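Local coordinates for phenazine biosynthesis protein, PhzF family (Bacillus anthracis, PDB 3EDN) that belongs to the PhzF family of phenazine biosynthesis proteins, has a diaminopimelate epimerase-like fold and is probably an isomerase-like enzyme of unestablished substrate, at residues 125-131 and 155-160; 267-271 and 283-287. One frame throughout, in Å; residues are numbered along the deposited sequence. Where two conformers were deposited one is given.

Contact 1 of 2, residues 125-131 and 155-160; sequences APQFKDF and IVYGST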
loop_
_atom_site.group_PDB
_atom_site.type_symbol
_atom_site.label_atom_id
_atom_site.label_comp_id
_atom_site.label_asym_id
_atom_site.label_seq_id
_atom_site.Cartn_x
_atom_site.Cartn_y
_atom_site.Cartn_z
ATOM N N ALA A 125 10.576 19.483 19.929
ATOM C CA ALA A 125 11.238 20.288 20.945
ATOM C C ALA A 125 11.998 19.420 21.941
ATOM O O ALA A 125 11.508 18.369 22.352
ATOM C CB ALA A 125 10.230 21.179 21.679
ATOM N N PRO A 126 13.216 19.841 22.315
ATOM C CA PRO A 126 14.034 18.954 23.156
ATOM C C PRO A 126 13.536 18.722 24.587
ATOM O O PRO A 126 12.980 19.633 25.228
ATOM C CB PRO A 126 15.403 19.652 23.173
ATOM C CG PRO A 126 15.111 21.074 22.846
ATOM C CD PRO A 126 13.904 21.101 21.983
ATOM N N GLN A 127 13.762 17.502 25.062
ATOM C CA GLN A 127 13.534 17.111 26.447
ATOM C C GLN A 127 14.817 16.506 26.990
ATOM O O GLN A 127 15.482 15.723 26.305
ATOM C CB GLN A 127 12.448 16.044 26.523
ATOM C CG GLN A 127 11.121 16.454 25.945
ATOM C CD GLN A 127 10.168 15.287 25.957
ATOM O OE1 GLN A 127 9.675 14.903 27.013
ATOM N NE2 GLN A 127 9.947 14.678 24.793
ATOM N N PHE A 128 15.154 16.854 28.231
ATOM C CA PHE A 128 16.280 16.248 28.940
ATOM C C PHE A 128 15.855 15.682 30.293
ATOM O O PHE A 128 14.958 16.227 30.943
ATOM C CB PHE A 128 17.367 17.294 29.191
ATOM C CG PHE A 128 18.046 17.796 27.941
ATOM C CD1 PHE A 128 18.983 17.019 27.276
ATOM C CD2 PHE A 128 17.761 19.059 27.457
ATOM C CE1 PHE A 128 19.609 17.480 26.121
ATOM C CE2 PHE A 128 18.381 19.544 26.306
ATOM C CZ PHE A 128 19.307 18.752 25.631
ATOM N N LYS A 129 16.533 14.617 30.721
ATOM C CA LYS A 129 16.424 14.094 32.091
ATOM C C LYS A 129 17.834 13.796 32.591
ATOM O O LYS A 129 18.656 13.299 31.828
ATOM C CB LYS A 129 15.620 12.796 32.092
ATOM C CG LYS A 129 14.248 12.907 31.468
ATOM C CD LYS A 129 13.510 11.560 31.490
ATOM C CE LYS A 129 12.048 11.707 31.064
ATOM N NZ LYS A 129 11.208 12.360 32.127
ATOM N N ASP A 130 18.134 14.073 33.862
ATOM C CA ASP A 130 19.467 13.757 34.381
ATOM C C ASP A 130 19.672 12.246 34.469
ATOM O O ASP A 130 18.729 11.498 34.701
ATOM C CB ASP A 130 19.725 14.425 35.743
ATOM C CG ASP A 130 20.263 15.848 35.610
ATOM O OD1 ASP A 130 20.184 16.443 34.509
ATOM O OD2 ASP A 130 20.783 16.385 36.618
ATOM N N PHE A 131 20.899 11.804 34.231
ATOM C CA PHE A 131 21.249 10.408 34.401
ATOM C C PHE A 131 21.684 10.215 35.840
ATOM O O PHE A 131 22.642 10.850 36.284
ATOM C CB PHE A 131 22.378 10.017 33.448
ATOM C CG PHE A 131 22.971 8.673 33.744
ATOM C CD1 PHE A 131 22.284 7.514 33.420
ATOM C CD2 PHE A 131 24.215 8.567 34.343
ATOM C CE1 PHE A 131 22.826 6.275 33.689
ATOM C CE2 PHE A 131 24.768 7.329 34.618
ATOM C CZ PHE A 131 24.070 6.177 34.293
ATOM N N ILE A 155 26.021 14.052 32.170
ATOM C CA ILE A 155 25.447 12.930 31.437
ATOM C C ILE A 155 23.939 13.076 31.540
ATOM O O ILE A 155 23.395 13.218 32.647
ATOM C CB ILE A 155 25.903 11.579 32.010
ATOM C CG1 ILE A 155 27.436 11.490 32.036
ATOM C CG2 ILE A 155 25.293 10.429 31.210
ATOM C CD1 ILE A 155 27.970 10.324 32.904
ATOM N N VAL A 156 23.259 13.090 30.396
ATOM C CA VAL A 156 21.815 13.275 30.385
ATOM C C VAL A 156 21.166 12.397 29.332
ATOM O O VAL A 156 21.790 12.043 28.333
ATOM C CB VAL A 156 21.404 14.742 30.096
ATOM C CG1 VAL A 156 21.955 15.673 31.160
ATOM C CG2 VAL A 156 21.846 15.182 28.684
ATOM N N TYR A 157 19.918 12.034 29.575
ATOM C CA TYR A 157 19.038 11.501 28.540
ATOM C C TYR A 157 18.516 12.709 27.796
ATOM O O TYR A 157 18.148 13.703 28.422
ATOM C CB TYR A 157 17.828 10.804 29.171
ATOM C CG TYR A 157 18.111 9.540 29.953
ATOM C CD1 TYR A 157 18.246 8.314 29.301
ATOM C CD2 TYR A 157 18.223 9.563 31.343
ATOM C CE1 TYR A 157 18.502 7.133 30.010
ATOM C CE2 TYR A 157 18.478 8.395 32.062
ATOM C CZ TYR A 157 18.614 7.188 31.384
ATOM O OH TYR A 157 18.854 6.029 32.079
ATOM N N GLY A 158 18.476 12.630 26.470
ATOM C CA GLY A 158 17.938 13.714 25.658
ATOM C C GLY A 158 17.119 13.188 24.489
ATOM O O GLY A 158 17.373 12.098 23.979
ATOM N N SER A 159 16.102 13.941 24.082
ATOM C CA SER A 159 15.261 13.557 22.955
ATOM C C SER A 159 14.821 14.772 22.169
ATOM O O SER A 159 14.352 15.758 22.763
ATOM C CB SER A 159 13.992 12.878 23.446
ATOM O OG SER A 159 13.068 12.762 22.375
ATOM N N THR A 160 14.948 14.686 20.845
ATOM C CA THR A 160 14.222 15.578 19.930
ATOM C C THR A 160 13.316 14.723 19.029
ATOM O O THR A 160 13.026 15.089 17.883
ATOM C CB THR A 160 15.173 16.441 19.084
ATOM O OG1 THR A 160 16.120 15.585 18.416
ATOM C CG2 THR A 160 15.890 17.481 19.960
HETATM O O HOH W 1 11.363 15.644 22.449
#

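Contact 2 of 2, residues 267-271 and 283-287; sequences RVTVY and IDIAG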
loop_
_atom_site.group_PDB
_atom_site.type_symbol
_atom_site.label_atom_id
_atom_site.label_comp_id
_atom_site.label_asym_id
_atom_site.label_seq_id
_atom_site.Cartn_x
_atom_site.Cartn_y
_atom_site.Cartn_z
ATOM N N ARG A 267 28.335 14.586 8.681
ATOM C CA ARG A 267 28.147 15.889 9.312
ATOM C C ARG A 267 26.671 16.244 9.286
ATOM O O ARG A 267 25.976 16.017 8.298
ATOM C CB ARG A 267 28.985 16.972 8.629
ATOM C CG ARG A 267 30.476 16.862 8.927
ATOM C CD ARG A 267 31.248 18.104 8.496
ATOM N NE ARG A 267 31.221 18.320 7.048
ATOM C CZ ARG A 267 32.096 17.796 6.189
ATOM N NH1 ARG A 267 33.081 17.020 6.626
ATOM N NH2 ARG A 267 31.992 18.055 4.888
ATOM N N VAL A 268 26.193 16.770 10.401
ATOM C CA VAL A 268 24.835 17.267 10.504
ATOM C C VAL A 268 24.884 18.702 10.996
ATOM O O VAL A 268 25.566 19.007 11.980
ATOM C CB VAL A 268 23.983 16.438 11.455
ATOM C CG1 VAL A 268 22.536 16.930 11.432
ATOM C CG2 VAL A 268 24.061 14.977 11.073
ATOM N N THR A 269 24.199 19.596 10.286
ATOM C CA THR A 269 24.060 20.971 10.765
ATOM C C THR A 269 22.839 21.089 11.665
ATOM O O THR A 269 21.757 20.632 11.313
ATOM C CB THR A 269 23.995 21.947 9.580
ATOM O OG1 THR A 269 25.203 21.815 8.813
ATOM C CG2 THR A 269 23.866 23.397 10.065
ATOM N N VAL A 270 23.028 21.677 12.843
ATOM C CA VAL A 270 21.942 21.828 13.809
ATOM C C VAL A 270 21.670 23.293 14.069
ATOM O O VAL A 270 22.602 24.036 14.389
ATOM C CB VAL A 270 22.224 21.085 15.130
ATOM C CG1 VAL A 270 20.971 21.120 16.033
ATOM C CG2 VAL A 270 22.680 19.643 14.841
ATOM N N TYR A 271 20.413 23.693 13.906
ATOM C CA TYR A 271 19.997 25.078 14.146
ATOM C C TYR A 271 19.187 25.139 15.430
ATOM O O TYR A 271 18.228 24.370 15.616
ATOM C CB TYR A 271 19.132 25.593 12.994
ATOM C CG TYR A 271 19.756 25.406 11.638
ATOM C CD1 TYR A 271 20.376 26.458 10.993
ATOM C CD2 TYR A 271 19.744 24.156 11.012
ATOM C CE1 TYR A 271 20.970 26.282 9.739
ATOM C CE2 TYR A 271 20.321 23.976 9.787
ATOM C CZ TYR A 271 20.924 25.033 9.152
ATOM O OH TYR A 271 21.501 24.833 7.910
ATOM N N ILE A 283 14.500 23.178 17.435
ATOM C CA ILE A 283 15.640 22.473 16.833
ATOM C C ILE A 283 15.311 22.092 15.408
ATOM O O ILE A 283 14.305 21.425 15.159
ATOM C CB ILE A 283 16.023 21.197 17.629
ATOM C CG1 ILE A 283 16.448 21.561 19.057
ATOM C CG2 ILE A 283 17.137 20.412 16.903
ATOM C CD1 ILE A 283 17.730 22.375 19.125
ATOM N N ASP A 284 16.143 22.550 14.482
ATOM C CA ASP A 284 16.122 22.048 13.106
ATOM C C ASP A 284 17.437 21.346 12.801
ATOM O O ASP A 284 18.485 21.673 13.349
ATOM C CB ASP A 284 15.965 23.198 12.107
ATOM C CG ASP A 284 14.731 24.063 12.380
ATOM O OD1 ASP A 284 13.599 23.594 12.163
ATOM O OD2 ASP A 284 14.890 25.240 12.790
ATOM N N ILE A 285 17.415 20.400 11.879
ATOM C CA ILE A 285 18.675 19.884 11.368
ATOM C C ILE A 285 18.685 19.970 9.852
ATOM O O ILE A 285 17.624 20.052 9.203
ATOM C CB ILE A 285 18.953 18.423 11.812
ATOM C CG1 ILE A 285 17.924 17.459 11.211
ATOM C CG2 ILE A 285 18.965 18.324 13.341
ATOM C CD1 ILE A 285 18.411 16.014 11.107
ATOM N N ALA A 286 19.887 19.977 9.290
ATOM C CA ALA A 286 20.035 19.973 7.842
ATOM C C ALA A 286 21.225 19.126 7.458
ATOM O O ALA A 286 22.218 19.055 8.182
ATOM C CB ALA A 286 20.209 21.388 7.306
ATOM N N GLY A 287 21.146 18.513 6.284
ATOM C CA GLY A 287 22.272 17.763 5.802
ATOM C C GLY A 287 22.285 17.806 4.295
ATOM O O GLY A 287 21.270 18.111 3.648
#

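Contact 1 of 2, residues 125-131 and 155-160
With chi1 at 169°, the CG of Phe-131 stands anti to its backbone N, and the ring runs side by side with Ile-155, whose CG2, likewise anti to its own N, lies 3.7 Å from Phe-131 CB. The hydroxyl of Tyr-157 reaches the edge of the Phe-131 ring, in its plane, with OH 4.0 Å from CD1; the apolar side chains of Phe-131 and Ile-155 suit the end of the strand pair, where Leu-138 of helix 135-141 packs on both. Strands 127-130 and 156-159 are antiparallel neighbours in the diaminopimelate epimerase-like fold, and strand 163-168 flanks 156-159 next. Gln-127 with Ser-159 and Lys-129 with Tyr-157 are the hydrogen-bonded pairs; Tyr-157 N donates to Lys-129 O at 2.9 Å. Opposite Phe-128 sits Gly-158, where the lack of a side chain lets the ring come close to the backbone, CD1 3.8 Å from Gly-158 CA. The same CD1 is 3.7 Å from CG2 of Val-156, a beta-branched residue at home in a strand. At the other end a water donates to Ala-125 O and Ser-159 O and accepts from Gln-127 NE2 at 2.9 Å, joining both segments.

Contact 2 of 2, residues 267-271 and 283-287
Tyr-271 lays its ring along strand 283-287, and the path of its side chain can be traced atom by atom. CB lies 4.1 Å from CB of Asp-284, its partner in a hydrogen-bonded antiparallel pair. Because CG is anti to the carbonyl carbon (chi1 -52°), the ring heads across the neighbouring strand: CD2 comes to 3.6 Å from Asp-284 O, which sits at the ring edge and in its plane. CE2 then meets the methyl of Ala-286, 3.6 Å from its CB, and the OH still touches that methyl at 3.7 Å. Alanine suits this place, since its short side chain meets the edge of the ring two residues further along the strand. Lys-120 of strand 117-122 makes a cation-pi contact with the same ring.

The backbones form the hairpin of strands 266-273 and 282-298, bonded in both directions at Thr-269 with Ala-286 and at Tyr-271 with Asp-284. Tyr-271 N points to Asp-284 O at 2.8 Å with an N-H...O angle of 170°, although the donor is tilted from the carbonyl plane. On the other face, Val-270 stands opposite Ile-285 as a non-hydrogen-bonded pair, and CG1 of Val-270 lies 4.0 Å from CG2 of Ile-283. CG1 of Val-268 approaches Ile-285 CB at 3.9 Å. Beta-branched residues fit this buried apolar face, toward which helix 230-244 brings Ser-233 against Val-268 and Ala-238 against Ile-283.

The carboxylate of Asp-284 is also buried, yet Arg-122 forms a salt bridge with OD1 and Gln-282 NE2 a hydrogen bond with OD2. Such pairing would be expected to favour the ionised aspartate, so the hairpin combines an apolar face with one where Arg-122 probably offsets the charge of Asp-284 and Lys-120 meets the Tyr-271 ring.

Contact 1 comes first along the chain and is complete before contact 2 begins; their centres are about 18 Å apart. Strand 282-298 pairs with both 266-273 and 117-122, and the chain leaves strand 117-122 to enter segment 125-131. The two contacts meet directly where Pro-126 CD packs 3.9 Å from Ile-283 CG1, with Thr-160 beside it. Helix 230-244 is shared: it touches Pro-126, Val-156 and Thr-160 of contact 1 and Val-268 and Ile-283 of contact 2. Segments from well-separated parts of the sequence thus pack against one helix within the diaminopimelate epimerase-like fold.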